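Local coordinates for malonyl CoA-acyl carrier protein transacylase (Clostridium perfringens, PDB 3PTW), which probably transfers malonyl groups from coenzyme A to acyl carrier protein, supplying the malonyl units used in fatty acid synthesis, at residues F6-Q11 against I271-G276; I86-S91 against V253-D258; N159-G164 against S280-K285; M227-G232 against T246-K251. All blocks are in the same frame, centred on the assembly; numbering follows the deposited sequence.

Overall arrangement
Interactions 1 and 2 reach neighbouring strands of the mixed sheet in the large alpha/beta part of the acyltransferase fold. Their centres lie 11 Å apart, and Phe-6 O probably accepts a hydrogen bond from Cys-88 N at 3.0 Å. Interaction 2 includes Ser-91, the probable nucleophile of a GxSxG elbow. Interaction 4 lies 9 Å from it, centre to centre, and Asn-229 OD1 probably bonds Ser-91 N at 2.7 Å. Interaction 3 ties the small antiparallel sheet to helix 278-286. It meets interaction 2 where Tyr-160 probably bonds Val-253 and Ile-256. Interactions 3 and 4 do not touch; their nearest atoms are about 6 Å apart.

Interaction 1. Residues F6-Q11 against I271-G276; sequences FLFAGQ and IEIGPG
Ile-271 bridges to Phe-6 where strands 269-273 and 4-8 run in parallel inside the mixed sheet of the large alpha/beta part of the acyltransferase fold. Strand 86-89 flanks 4-8 on its other edge. Ile-271 O accepts the N-H of Leu-7 at 2.9 Å and also receives a CA-H contact from Phe-6. The Ile-271 and Phe-6 side chains lie alongside each other, with Ile-271 CB near Phe-6 CD1.

Glu-272 points to the other side of the sheet, the side of Leu-7. Its extended chain carries the carboxylate to the start of helix 278-286. There OE2 accepts from Leu-279 N and OE1 from Ser-280 N. This helix end would probably favour the ionised carboxylate.

Ile-273 N donates to Leu-7 O at 2.6 Å. The Ile-273 side chain meets two rings. CG1 is anti to the carbonyl carbon (chi1 -66°) and CD1 continues in an extended arm, which brings this methyl over one face of Phe-6. CD1 sits 3.6 Å from the centroid of the Phe-6 ring, 14° off the normal, a CH-pi contact. Ile-273 CB and CG2 run beside the Phe-8 ring, with CB 3.9 Å from Phe-8 CD1. Ile-273 O takes the N-H of Ala-9 at 3.0 Å and closes the ladder.

Gly-274 has phi 121°, a backbone that calls for glycine, and lies against Ala-9 CB. Pro-275 then packs on Ala-9: the methyl CB of Ala-9 lies 3.5 Å from Pro-275 CD and 3.1 Å from Pro-275 O.

Interaction 2. Residues I86-S91 against V253-D258; sequences ISCGLS and VLFIND
Leu-90 brings its CD2 methyl close to Phe-255. Leu-90 CD2 is 3.3 Å from Phe-255 CG and equally close to Phe-255 CB. The chi2 of Leu-90 is away from the usual staggered positions, so the exact closeness is doubtful. The two side chains cross at about a right angle. Phe-255 CG stands anti to its backbone N (chi1 -174°), which carries the ring from the first turn of helix 255-264 to the end of strand 86-89. The other methyl, Leu-90 CD1, lies 3.8 Å from Val-253 CG1, just ahead of the N-cap residue Leu-254.

Cys-88 adds a sulfur-aromatic contact. Its SG lies 5.0 Å from the centroid of the Phe-255 ring, 57° off the normal, so the approach is oblique. The same SG is 4.0 Å from Asp-258 CB.

The polar part is indirect. Gly-89 O sits at the edge of the Phe-255 ring, in its plane, 3.5 Å from Phe-255 CD1. Gly-89 O and Asp-258 OD2 both accept from Asn-229 ND2.

Gly-89, Leu-90 and Ser-91 begin a GxSxG sequence that fits a nucleophile elbow. Ser-91 has a positive phi of 65°, as expected of such a strained turn. Its OG is hydrogen-bonded to Arg-116 NH2, and its side chain touches His-199, consistent with the Ser-His pair of this family.

No hydrogen bond joins the two segments directly. Helix 255-264 thus backs the elbow by apolar contact, with Asn-229 as the polar link.

Interaction 3. Residues N159-G164 against S280-K285; sequences NYNSPG and SGFVKK
Asn-161 and Ser-162 form a classic beta bulge opposite Gln-165 and point their side chains toward Phe-282. The bulge ends strand 155-162 of the small antiparallel sheet, the ferredoxin-like part of this fold. Phe-282 belongs to helix 278-286 of the larger alpha/beta part.

Asn-161 lies over one face of the Phe-282 ring. Its CB sits above the ring centre, 3.6 Å from the centroid of Phe-282 and 9° off the normal, a CH-pi contact. The amide carries on across the same ring, with the two planes 28° apart and stacked. Asn-161 ND2 comes 3.8 Å from Phe-282 CZ. Asn-161 O rests 3.6 Å from Phe-282 CB.

The chi1 of Ser-162 (85°) turns OG toward Lys-285, 4.0 Å from Lys-285 CB, and OG is hydrogen-bonded to Gln-165 NE2. The Lys-285 side chain starts toward Ser-162, bends at chi3 and then leads off. At the more exposed end, Pro-163 CG meets Lys-285 O at 3.6 Å.

Phe-255 also touches both Asn-161 and Phe-282. No hydrogen bond crosses between the segments, so dispersion and the amide-on-ring stack probably account for most of the attraction between the two parts here.

Interaction 4. Residues M227-G232 against T246-K251; sequences MSNVKG and TSQVKK
Gln-248 CB starts beside Val-230, 3.9 Å from Val-230 CG2. CG is placed anti to the backbone N (chi1 -167°), and the extended chain leads on toward Asn-229. Gln-248 CG passes 4.1 Å from Asn-229 CB. CD then comes 4.0 Å from Asn-229 OD1. At the tip, Gln-248 NE2 donates to Asn-229 OD1 at 2.9 Å. The bond is weak, with an N-H...O angle of 129°, and the two amide planes are 27° apart. NE2 also bonds Ser-91 O, while Gln-248 OE1 accepts from Arg-116 NH2. Both ends of this buried amide are therefore held, which should fix its rotation.

Through OD1, which also holds Ser-91 N, Asn-229 links Gln-248 to the probable nucleophile elbow. Asn-229 lies just past the weakly bonded end of strand 225-228. The backbone serves the site too: Gln-248 O accepts from His-199 ND1, which would orient that histidine, as in related malonyltransferases.

The turn that presents Asn-229 and Val-230 has an ST motif. Ser-228 OG accepts the N-H of Lys-231 at 3.0 Å.

Val-230 meets Ser-247 and Gln-248 with its methyls. CG2 presses on the backbone, 3.4 Å from Gln-248 N. Val-230 CG2 also lies 3.7 Å from Ser-247 CB, and Val-230 CG1 reaches the same Ser-247 CB at 4.2 Å.

Interaction 1. Residues F6-Q11 against I271-G276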
loop_
_atom_site.group_PDB
_atom_site.type_symbol
_atom_site.label_atom_id
_atom_site.label_comp_id
_atom_site.label_asym_id
_atom_site.label_seq_id
_atom_site.Cartn_x
_atom_site.Cartn_y
_atom_site.Cartn_z
ATOM N N PHE A 6 -8.413 2.960 8.951
ATOM C CA PHE A 6 -6.981 3.288 8.775
ATOM C C PHE A 6 -6.508 2.908 7.367
ATOM O O PHE A 6 -6.847 1.835 6.857
ATOM C CB PHE A 6 -6.094 2.555 9.791
ATOM C CG PHE A 6 -6.142 3.111 11.202
ATOM C CD1 PHE A 6 -6.645 4.372 11.472
ATOM C CD2 PHE A 6 -5.618 2.368 12.254
ATOM C CE1 PHE A 6 -6.663 4.871 12.786
ATOM C CE2 PHE A 6 -5.624 2.862 13.572
ATOM C CZ PHE A 6 -6.144 4.108 13.830
ATOM N N LEU A 7 -5.718 3.781 6.759
ATOM C CA LEU A 7 -5.114 3.497 5.458
ATOM C C LEU A 7 -3.612 3.623 5.638
ATOM O O LEU A 7 -3.124 4.625 6.175
ATOM C CB LEU A 7 -5.598 4.483 4.381
ATOM C CG LEU A 7 -7.104 4.622 4.131
ATOM C CD1 LEU A 7 -7.372 5.745 3.156
ATOM C CD2 LEU A 7 -7.754 3.326 3.658
ATOM N N PHE A 8 -2.879 2.606 5.221
ATOM C CA PHE A 8 -1.432 2.637 5.416
ATOM C C PHE A 8 -0.709 2.891 4.117
ATOM O O PHE A 8 -0.969 2.213 3.112
ATOM C CB PHE A 8 -0.949 1.359 6.096
ATOM C CG PHE A 8 -1.542 1.159 7.462
ATOM C CD1 PHE A 8 -1.024 1.855 8.565
ATOM C CD2 PHE A 8 -2.635 0.315 7.642
ATOM C CE1 PHE A 8 -1.574 1.702 9.824
ATOM C CE2 PHE A 8 -3.207 0.149 8.908
ATOM C CZ PHE A 8 -2.674 0.846 10.008
ATOM N N ALA A 9 0.193 3.873 4.159
ATOM C CA ALA A 9 1.002 4.292 3.001
ATOM C C ALA A 9 1.832 3.170 2.417
ATOM O O ALA A 9 2.195 2.219 3.123
ATOM C CB ALA A 9 1.904 5.434 3.385
ATOM N N GLY A 10 2.163 3.297 1.135
ATOM C CA GLY A 10 2.900 2.255 0.430
ATOM C C GLY A 10 4.033 2.768 -0.437
ATOM O O GLY A 10 4.491 3.920 -0.292
ATOM N N GLN A 11 4.488 1.906 -1.345
ATOM C CA GLN A 11 5.653 2.215 -2.168
ATOM C C GLN A 11 5.341 3.440 -3.030
ATOM O O GLN A 11 4.237 3.564 -3.555
ATOM C CB GLN A 11 6.069 0.986 -3.003
ATOM C CG GLN A 11 7.293 1.200 -3.897
ATOM C CD GLN A 11 8.010 -0.097 -4.274
ATOM O OE1 GLN A 11 8.299 -0.942 -3.421
ATOM N NE2 GLN A 11 8.325 -0.240 -5.556
ATOM N N ILE A 271 -8.230 7.799 7.960
ATOM C CA ILE A 271 -6.955 8.339 8.398
ATOM C C ILE A 271 -5.857 7.596 7.653
ATOM O O ILE A 271 -5.637 6.407 7.908
ATOM C CB ILE A 271 -6.716 8.143 9.909
ATOM C CG1 ILE A 271 -7.982 8.454 10.725
ATOM C CG2 ILE A 271 -5.463 8.919 10.354
ATOM C CD1 ILE A 271 -8.143 9.884 11.175
ATOM N N GLU A 272 -5.184 8.300 6.740
ATOM C CA GLU A 272 -3.999 7.778 6.072
ATOM C C GLU A 272 -2.814 7.866 7.029
ATOM O O GLU A 272 -2.535 8.913 7.580
ATOM C CB GLU A 272 -3.724 8.551 4.780
ATOM C CG GLU A 272 -2.430 8.183 4.054
ATOM C CD GLU A 272 -2.439 8.642 2.601
ATOM O OE1 GLU A 272 -3.108 9.660 2.312
ATOM O OE2 GLU A 272 -1.780 7.992 1.740
ATOM N N ILE A 273 -2.140 6.745 7.237
ATOM C CA ILE A 273 -1.051 6.668 8.202
ATOM C C ILE A 273 0.236 6.275 7.503
ATOM O O ILE A 273 0.307 5.231 6.848
ATOM C CB ILE A 273 -1.381 5.675 9.333
ATOM C CG1 ILE A 273 -2.563 6.203 10.161
ATOM C CG2 ILE A 273 -0.137 5.395 10.205
ATOM C CD1 ILE A 273 -3.162 5.176 11.118
ATOM N N GLY A 274 1.249 7.125 7.640
ATOM C CA GLY A 274 2.543 6.891 7.013
ATOM C C GLY A 274 2.895 8.034 6.086
ATOM O O GLY A 274 2.235 9.081 6.128
ATOM N N PRO A 275 3.927 7.851 5.238
ATOM C CA PRO A 275 4.343 8.993 4.427
ATOM C C PRO A 275 3.368 9.275 3.298
ATOM O O PRO A 275 2.824 8.344 2.692
ATOM C CB PRO A 275 5.708 8.567 3.870
ATOM C CG PRO A 275 5.683 7.083 3.879
ATOM C CD PRO A 275 4.791 6.673 5.027
ATOM N N GLY A 276 3.146 10.559 3.040
ATOM C CA GLY A 276 2.437 10.981 1.834
ATOM C C GLY A 276 0.931 11.047 1.966
ATOM O O GLY A 276 0.353 10.742 3.017
#

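Interaction 2. Residues I86-S91 against V253-D258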
loop_
_atom_site.group_PDB
_atom_site.type_symbol
_atom_site.label_atom_id
_atom_site.label_comp_id
_atom_site.label_asym_id
_atom_site.label_seq_id
_atom_site.Cartn_x
_atom_site.Cartn_y
_atom_site.Cartn_z
ATOM N N ILE A 86 -10.973 -1.261 11.279
ATOM C CA ILE A 86 -11.147 -1.457 9.832
ATOM C C ILE A 86 -10.027 -0.739 9.088
ATOM O O ILE A 86 -9.917 0.488 9.154
ATOM C CB ILE A 86 -12.533 -0.968 9.297
ATOM C CG1 ILE A 86 -13.676 -1.335 10.258
ATOM C CG2 ILE A 86 -12.785 -1.542 7.901
ATOM C CD1 ILE A 86 -15.035 -0.636 9.960
ATOM N N SER A 87 -9.184 -1.501 8.396
ATOM C CA SER A 87 -8.025 -0.922 7.721
ATOM C C SER A 87 -7.685 -1.591 6.398
ATOM O O SER A 87 -8.180 -2.671 6.081
ATOM C CB SER A 87 -6.801 -0.897 8.649
ATOM O OG SER A 87 -6.333 -2.194 8.961
ATOM N N CYS A 88 -6.858 -0.915 5.609
ATOM C CA CYS A 88 -6.287 -1.513 4.414
ATOM C C CYS A 88 -5.143 -0.665 3.943
ATOM O O CYS A 88 -4.865 0.388 4.537
ATOM C CB CYS A 88 -7.336 -1.697 3.309
ATOM S SG CYS A 88 -7.670 -0.297 2.278
ATOM N N GLY A 89 -4.479 -1.150 2.898
ATOM C CA GLY A 89 -3.387 -0.457 2.238
ATOM C C GLY A 89 -3.489 -0.620 0.727
ATOM O O GLY A 89 -4.498 -1.119 0.202
ATOM N N LEU A 90 -2.442 -0.195 0.023
ATOM C CA LEU A 90 -2.414 -0.281 -1.437
ATOM C C LEU A 90 -1.102 -0.959 -1.772
ATOM O O LEU A 90 -0.037 -0.316 -1.760
ATOM C CB LEU A 90 -2.513 1.127 -2.053
ATOM C CG LEU A 90 -2.497 1.513 -3.553
ATOM C CD1 LEU A 90 -1.861 0.510 -4.512
ATOM C CD2 LEU A 90 -3.831 1.866 -4.056
ATOM N N SER A 91 -1.196 -2.270 -2.034
ATOM C CA SER A 91 -0.047 -3.173 -2.148
ATOM C C SER A 91 0.688 -3.307 -0.798
ATOM O O SER A 91 0.255 -4.087 0.057
ATOM C CB SER A 91 0.884 -2.792 -3.322
ATOM O OG SER A 91 1.990 -3.679 -3.420
ATOM N N VAL A 253 -4.495 -4.864 -7.844
ATOM C CA VAL A 253 -4.819 -4.221 -6.564
ATOM C C VAL A 253 -6.178 -3.530 -6.681
ATOM O O VAL A 253 -6.300 -2.453 -7.277
ATOM C CB VAL A 253 -3.729 -3.223 -6.133
ATOM C CG1 VAL A 253 -4.078 -2.555 -4.796
ATOM C CG2 VAL A 253 -2.393 -3.936 -6.028
ATOM N N LEU A 254 -7.205 -4.162 -6.119
ATOM C CA LEU A 254 -8.545 -3.608 -6.152
ATOM C C LEU A 254 -8.736 -2.584 -5.026
ATOM O O LEU A 254 -9.629 -2.741 -4.180
ATOM C CB LEU A 254 -9.576 -4.742 -6.071
ATOM C CG LEU A 254 -9.978 -5.483 -7.352
ATOM C CD1 LEU A 254 -8.949 -5.417 -8.454
ATOM C CD2 LEU A 254 -10.371 -6.929 -7.103
ATOM N N PHE A 255 -7.891 -1.545 -5.008
ATOM C CA PHE A 255 -7.986 -0.498 -3.968
ATOM C C PHE A 255 -9.333 0.205 -3.916
ATOM O O PHE A 255 -9.853 0.464 -2.820
ATOM C CB PHE A 255 -6.891 0.563 -4.088
ATOM C CG PHE A 255 -6.890 1.566 -2.930
ATOM C CD1 PHE A 255 -6.373 1.207 -1.680
ATOM C CD2 PHE A 255 -7.394 2.854 -3.098
ATOM C CE1 PHE A 255 -6.362 2.117 -0.610
ATOM C CE2 PHE A 255 -7.387 3.776 -2.035
ATOM C CZ PHE A 255 -6.863 3.407 -0.794
ATOM N N ILE A 256 -9.887 0.540 -5.085
ATOM C CA ILE A 256 -11.189 1.215 -5.116
ATOM C C ILE A 256 -12.274 0.358 -4.446
ATOM O O ILE A 256 -13.071 0.878 -3.656
ATOM C CB ILE A 256 -11.619 1.717 -6.542
ATOM C CG1 ILE A 256 -12.956 2.479 -6.458
ATOM C CG2 ILE A 256 -11.723 0.567 -7.539
ATOM C CD1 ILE A 256 -13.442 3.084 -7.766
ATOM N N ASN A 257 -12.282 -0.943 -4.735
ATOM C CA ASN A 257 -13.269 -1.847 -4.137
ATOM C C ASN A 257 -13.098 -1.923 -2.611
ATOM O O ASN A 257 -14.090 -1.941 -1.857
ATOM C CB ASN A 257 -13.186 -3.244 -4.753
ATOM C CG ASN A 257 -13.198 -3.226 -6.283
ATOM O OD1 ASN A 257 -12.245 -2.779 -6.937
ATOM N ND2 ASN A 257 -14.268 -3.736 -6.853
ATOM N N ASP A 258 -11.837 -1.952 -2.175
ATOM C CA ASP A 258 -11.494 -1.967 -0.750
ATOM C C ASP A 258 -12.124 -0.776 -0.038
ATOM O O ASP A 258 -12.798 -0.943 0.975
ATOM C CB ASP A 258 -9.970 -1.944 -0.536
ATOM C CG ASP A 258 -9.318 -3.280 -0.806
ATOM O OD1 ASP A 258 -10.001 -4.327 -0.689
ATOM O OD2 ASP A 258 -8.103 -3.296 -1.112
#

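Interaction 3. Residues N159-G164 against S280-K285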
loop_
_atom_site.group_PDB
_atom_site.type_symbol
_atom_site.label_atom_id
_atom_site.label_comp_id
_atom_site.label_asym_id
_atom_site.label_seq_id
_atom_site.Cartn_x
_atom_site.Cartn_y
_atom_site.Cartn_z
ATOM N N ASN A 159 -3.547 -1.929 -11.046
ATOM C CA ASN A 159 -4.162 -1.152 -9.967
ATOM C C ASN A 159 -5.489 -0.558 -10.402
ATOM O O ASN A 159 -5.641 -0.140 -11.548
ATOM C CB ASN A 159 -3.237 -0.023 -9.505
ATOM C CG ASN A 159 -1.862 -0.518 -9.106
ATOM O OD1 ASN A 159 -1.593 -0.711 -7.940
ATOM N ND2 ASN A 159 -0.990 -0.738 -10.082
ATOM N N TYR A 160 -6.450 -0.550 -9.489
ATOM C CA TYR A 160 -7.731 0.134 -9.675
ATOM C C TYR A 160 -7.870 1.048 -8.460
ATOM O O TYR A 160 -8.283 0.629 -7.387
ATOM C CB TYR A 160 -8.894 -0.868 -9.819
ATOM C CG TYR A 160 -8.759 -1.686 -11.077
ATOM C CD1 TYR A 160 -9.329 -1.246 -12.286
ATOM C CD2 TYR A 160 -8.009 -2.873 -11.092
ATOM C CE1 TYR A 160 -9.176 -1.983 -13.472
ATOM C CE2 TYR A 160 -7.850 -3.610 -12.272
ATOM C CZ TYR A 160 -8.439 -3.152 -13.451
ATOM O OH TYR A 160 -8.289 -3.861 -14.613
ATOM N N ASN A 161 -7.464 2.297 -8.638
ATOM C CA ASN A 161 -7.252 3.187 -7.508
ATOM C C ASN A 161 -8.401 4.135 -7.220
ATOM O O ASN A 161 -8.665 4.439 -6.054
ATOM C CB ASN A 161 -5.930 3.940 -7.663
ATOM C CG ASN A 161 -4.718 3.003 -7.660
ATOM O OD1 ASN A 161 -4.696 1.992 -6.958
ATOM N ND2 ASN A 161 -3.715 3.346 -8.434
ATOM N N SER A 162 -9.071 4.604 -8.279
ATOM C CA SER A 162 -10.205 5.524 -8.163
ATOM C C SER A 162 -10.855 5.676 -9.548
ATOM O O SER A 162 -10.286 5.198 -10.522
ATOM C CB SER A 162 -9.747 6.880 -7.595
ATOM O OG SER A 162 -9.258 7.735 -8.609
ATOM N N PRO A 163 -12.042 6.339 -9.649
ATOM C CA PRO A 163 -12.695 6.511 -10.972
ATOM C C PRO A 163 -11.783 7.268 -11.940
ATOM O O PRO A 163 -11.315 8.363 -11.618
ATOM C CB PRO A 163 -13.935 7.369 -10.665
ATOM C CG PRO A 163 -14.108 7.322 -9.171
ATOM C CD PRO A 163 -12.738 7.094 -8.590
ATOM N N GLY A 164 -11.523 6.706 -13.109
ATOM C CA GLY A 164 -10.547 7.332 -14.012
ATOM C C GLY A 164 -9.068 7.226 -13.617
ATOM O O GLY A 164 -8.209 7.895 -14.210
ATOM N N SER A 280 -5.242 9.301 0.565
ATOM C CA SER A 280 -6.204 10.374 0.822
ATOM C C SER A 280 -6.747 10.892 -0.498
ATOM O O SER A 280 -7.964 11.066 -0.666
ATOM C CB SER A 280 -5.556 11.542 1.591
ATOM O OG SER A 280 -5.417 11.253 2.966
ATOM N N GLY A 281 -5.836 11.147 -1.428
ATOM C CA GLY A 281 -6.209 11.635 -2.762
ATOM C C GLY A 281 -7.179 10.724 -3.486
ATOM O O GLY A 281 -8.127 11.194 -4.125
ATOM N N PHE A 282 -6.933 9.421 -3.407
ATOM C CA PHE A 282 -7.803 8.419 -4.032
ATOM C C PHE A 282 -9.170 8.343 -3.354
ATOM O O PHE A 282 -10.188 8.303 -4.043
ATOM C CB PHE A 282 -7.150 7.028 -4.052
ATOM C CG PHE A 282 -5.910 6.916 -4.942
ATOM C CD1 PHE A 282 -5.881 7.466 -6.229
ATOM C CD2 PHE A 282 -4.792 6.198 -4.499
ATOM C CE1 PHE A 282 -4.737 7.346 -7.048
ATOM C CE2 PHE A 282 -3.641 6.066 -5.303
ATOM C CZ PHE A 282 -3.617 6.639 -6.587
ATOM N N VAL A 283 -9.198 8.335 -2.018
ATOM C CA VAL A 283 -10.470 8.297 -1.288
ATOM C C VAL A 283 -11.388 9.479 -1.636
ATOM O O VAL A 283 -12.579 9.283 -1.915
ATOM C CB VAL A 283 -10.284 8.239 0.240
ATOM C CG1 VAL A 283 -11.660 8.292 0.946
ATOM C CG2 VAL A 283 -9.520 6.969 0.637
ATOM N N LYS A 284 -10.832 10.691 -1.625
ATOM C CA LYS A 284 -11.613 11.898 -1.898
ATOM C C LYS A 284 -12.285 11.875 -3.270
ATOM O O LYS A 284 -13.353 12.453 -3.436
ATOM C CB LYS A 284 -10.766 13.165 -1.740
ATOM C CG LYS A 284 -10.397 13.489 -0.305
ATOM C CD LYS A 284 -9.385 14.620 -0.235
ATOM C CE LYS A 284 -10.019 15.952 0.109
ATOM N NZ LYS A 284 -8.954 16.981 0.375
ATOM N N LYS A 285 -11.654 11.197 -4.229
ATOM C CA LYS A 285 -12.204 10.989 -5.579
ATOM C C LYS A 285 -13.216 9.848 -5.652
ATOM O O LYS A 285 -14.074 9.842 -6.543
ATOM C CB LYS A 285 -11.077 10.724 -6.580
ATOM C CG LYS A 285 -10.321 11.979 -6.975
ATOM C CD LYS A 285 -8.965 11.691 -7.596
ATOM C CE LYS A 285 -8.028 12.849 -7.256
ATOM N NZ LYS A 285 -6.881 12.910 -8.158
#

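Interaction 4. Residues M227-G232 against T246-K251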
loop_
_atom_site.group_PDB
_atom_site.type_symbol
_atom_site.label_atom_id
_atom_site.label_comp_id
_atom_site.label_asym_id
_atom_site.label_seq_id
_atom_site.Cartn_x
_atom_site.Cartn_y
_atom_site.Cartn_z
ATOM N N MET A 227 -8.968 -5.218 4.690
ATOM C CA MET A 227 -9.388 -5.407 3.302
ATOM C C MET A 227 -8.268 -6.035 2.483
ATOM O O MET A 227 -7.082 -5.645 2.592
ATOM C CB MET A 227 -9.854 -4.090 2.654
ATOM C CG MET A 227 -11.017 -3.412 3.352
ATOM S SD MET A 227 -12.474 -4.483 3.416
ATOM C CE MET A 227 -13.631 -3.561 4.404
ATOM N N SER A 228 -8.642 -7.022 1.676
ATOM C CA SER A 228 -7.695 -7.655 0.774
ATOM C C SER A 228 -7.691 -6.949 -0.571
ATOM O O SER A 228 -8.751 -6.783 -1.186
ATOM C CB SER A 228 -8.011 -9.143 0.603
ATOM O OG SER A 228 -7.476 -9.648 -0.629
ATOM N N ASN A 229 -6.494 -6.541 -1.011
ATOM C CA ASN A 229 -6.268 -5.960 -2.335
ATOM C C ASN A 229 -6.657 -6.940 -3.451
ATOM O O ASN A 229 -7.173 -6.531 -4.500
ATOM C CB ASN A 229 -4.782 -5.542 -2.541
ATOM C CG ASN A 229 -4.353 -4.288 -1.740
ATOM O OD1 ASN A 229 -3.150 -4.045 -1.578
ATOM N ND2 ASN A 229 -5.304 -3.490 -1.271
ATOM N N VAL A 230 -6.386 -8.227 -3.242
ATOM C CA VAL A 230 -6.724 -9.259 -4.239
ATOM C C VAL A 230 -8.240 -9.429 -4.370
ATOM O O VAL A 230 -8.775 -9.467 -5.486
ATOM C CB VAL A 230 -6.079 -10.649 -3.913
ATOM C CG1 VAL A 230 -6.683 -11.763 -4.786
ATOM C CG2 VAL A 230 -4.582 -10.599 -4.120
ATOM N N LYS A 231 -8.909 -9.538 -3.225
ATOM C CA LYS A 231 -10.343 -9.841 -3.163
ATOM C C LYS A 231 -11.229 -8.640 -3.500
ATOM O O LYS A 231 -12.319 -8.811 -4.041
ATOM C CB LYS A 231 -10.701 -10.336 -1.758
ATOM C CG LYS A 231 -10.195 -11.759 -1.416
ATOM C CD LYS A 231 -10.709 -12.229 -0.032
ATOM C CE LYS A 231 -12.225 -12.373 -0.012
ATOM N NZ LYS A 231 -12.725 -12.761 1.327
ATOM N N GLY A 232 -10.758 -7.434 -3.158
ATOM C CA GLY A 232 -11.586 -6.231 -3.201
ATOM C C GLY A 232 -12.595 -6.203 -2.060
ATOM O O GLY A 232 -13.656 -5.594 -2.181
ATOM N N THR A 246 0.364 -14.073 -1.434
ATOM C CA THR A 246 1.049 -14.616 -2.605
ATOM C C THR A 246 0.458 -14.012 -3.880
ATOM O O THR A 246 1.185 -13.396 -4.652
ATOM C CB THR A 246 0.970 -16.154 -2.595
ATOM O OG1 THR A 246 1.853 -16.638 -1.576
ATOM C CG2 THR A 246 1.358 -16.763 -3.945
ATOM N N SER A 247 -0.850 -14.196 -4.083
ATOM C CA SER A 247 -1.593 -13.588 -5.200
ATOM C C SER A 247 -1.401 -12.065 -5.377
ATOM O O SER A 247 -1.331 -11.571 -6.505
ATOM C CB SER A 247 -3.090 -13.882 -5.043
ATOM O OG SER A 247 -3.344 -15.269 -5.128
ATOM N N GLN A 248 -1.311 -11.327 -4.266
ATOM C CA GLN A 248 -1.272 -9.857 -4.287
ATOM C C GLN A 248 -0.210 -9.258 -5.217
ATOM O O GLN A 248 -0.484 -8.267 -5.922
ATOM C CB GLN A 248 -1.107 -9.296 -2.859
ATOM C CG GLN A 248 -1.369 -7.792 -2.749
ATOM C CD GLN A 248 -0.677 -7.148 -1.559
ATOM O OE1 GLN A 248 0.476 -7.480 -1.232
ATOM N NE2 GLN A 248 -1.363 -6.211 -0.918
ATOM N N VAL A 249 0.999 -9.827 -5.207
ATOM C CA VAL A 249 2.095 -9.284 -6.019
ATOM C C VAL A 249 1.891 -9.539 -7.527
ATOM O O VAL A 249 2.456 -8.848 -8.365
ATOM C CB VAL A 249 3.496 -9.794 -5.553
ATOM C CG1 VAL A 249 3.655 -9.631 -4.038
ATOM C CG2 VAL A 249 3.728 -11.253 -5.969
ATOM N N LYS A 250 1.058 -10.503 -7.867
ATOM C CA LYS A 250 0.911 -10.893 -9.279
ATOM C C LYS A 250 -0.493 -10.662 -9.864
ATOM O O LYS A 250 -0.714 -10.958 -11.036
ATOM C CB LYS A 250 1.334 -12.345 -9.470
ATOM C CG LYS A 250 0.517 -13.330 -8.648
ATOM C CD LYS A 250 0.435 -14.658 -9.345
ATOM C CE LYS A 250 0.136 -15.764 -8.367
ATOM N NZ LYS A 250 -0.066 -17.022 -9.111
ATOM N N LYS A 251 -1.405 -10.123 -9.038
ATOM C CA LYS A 251 -2.808 -9.846 -9.386
ATOM C C LYS A 251 -3.152 -8.357 -9.184
ATOM O O LYS A 251 -2.434 -7.654 -8.485
ATOM C CB LYS A 251 -3.758 -10.693 -8.519
ATOM C CG LYS A 251 -3.794 -12.190 -8.841
ATOM C CD LYS A 251 -4.077 -12.384 -10.298
ATOM C CE LYS A 251 -4.043 -13.841 -10.748
ATOM N NZ LYS A 251 -4.480 -13.801 -12.175
#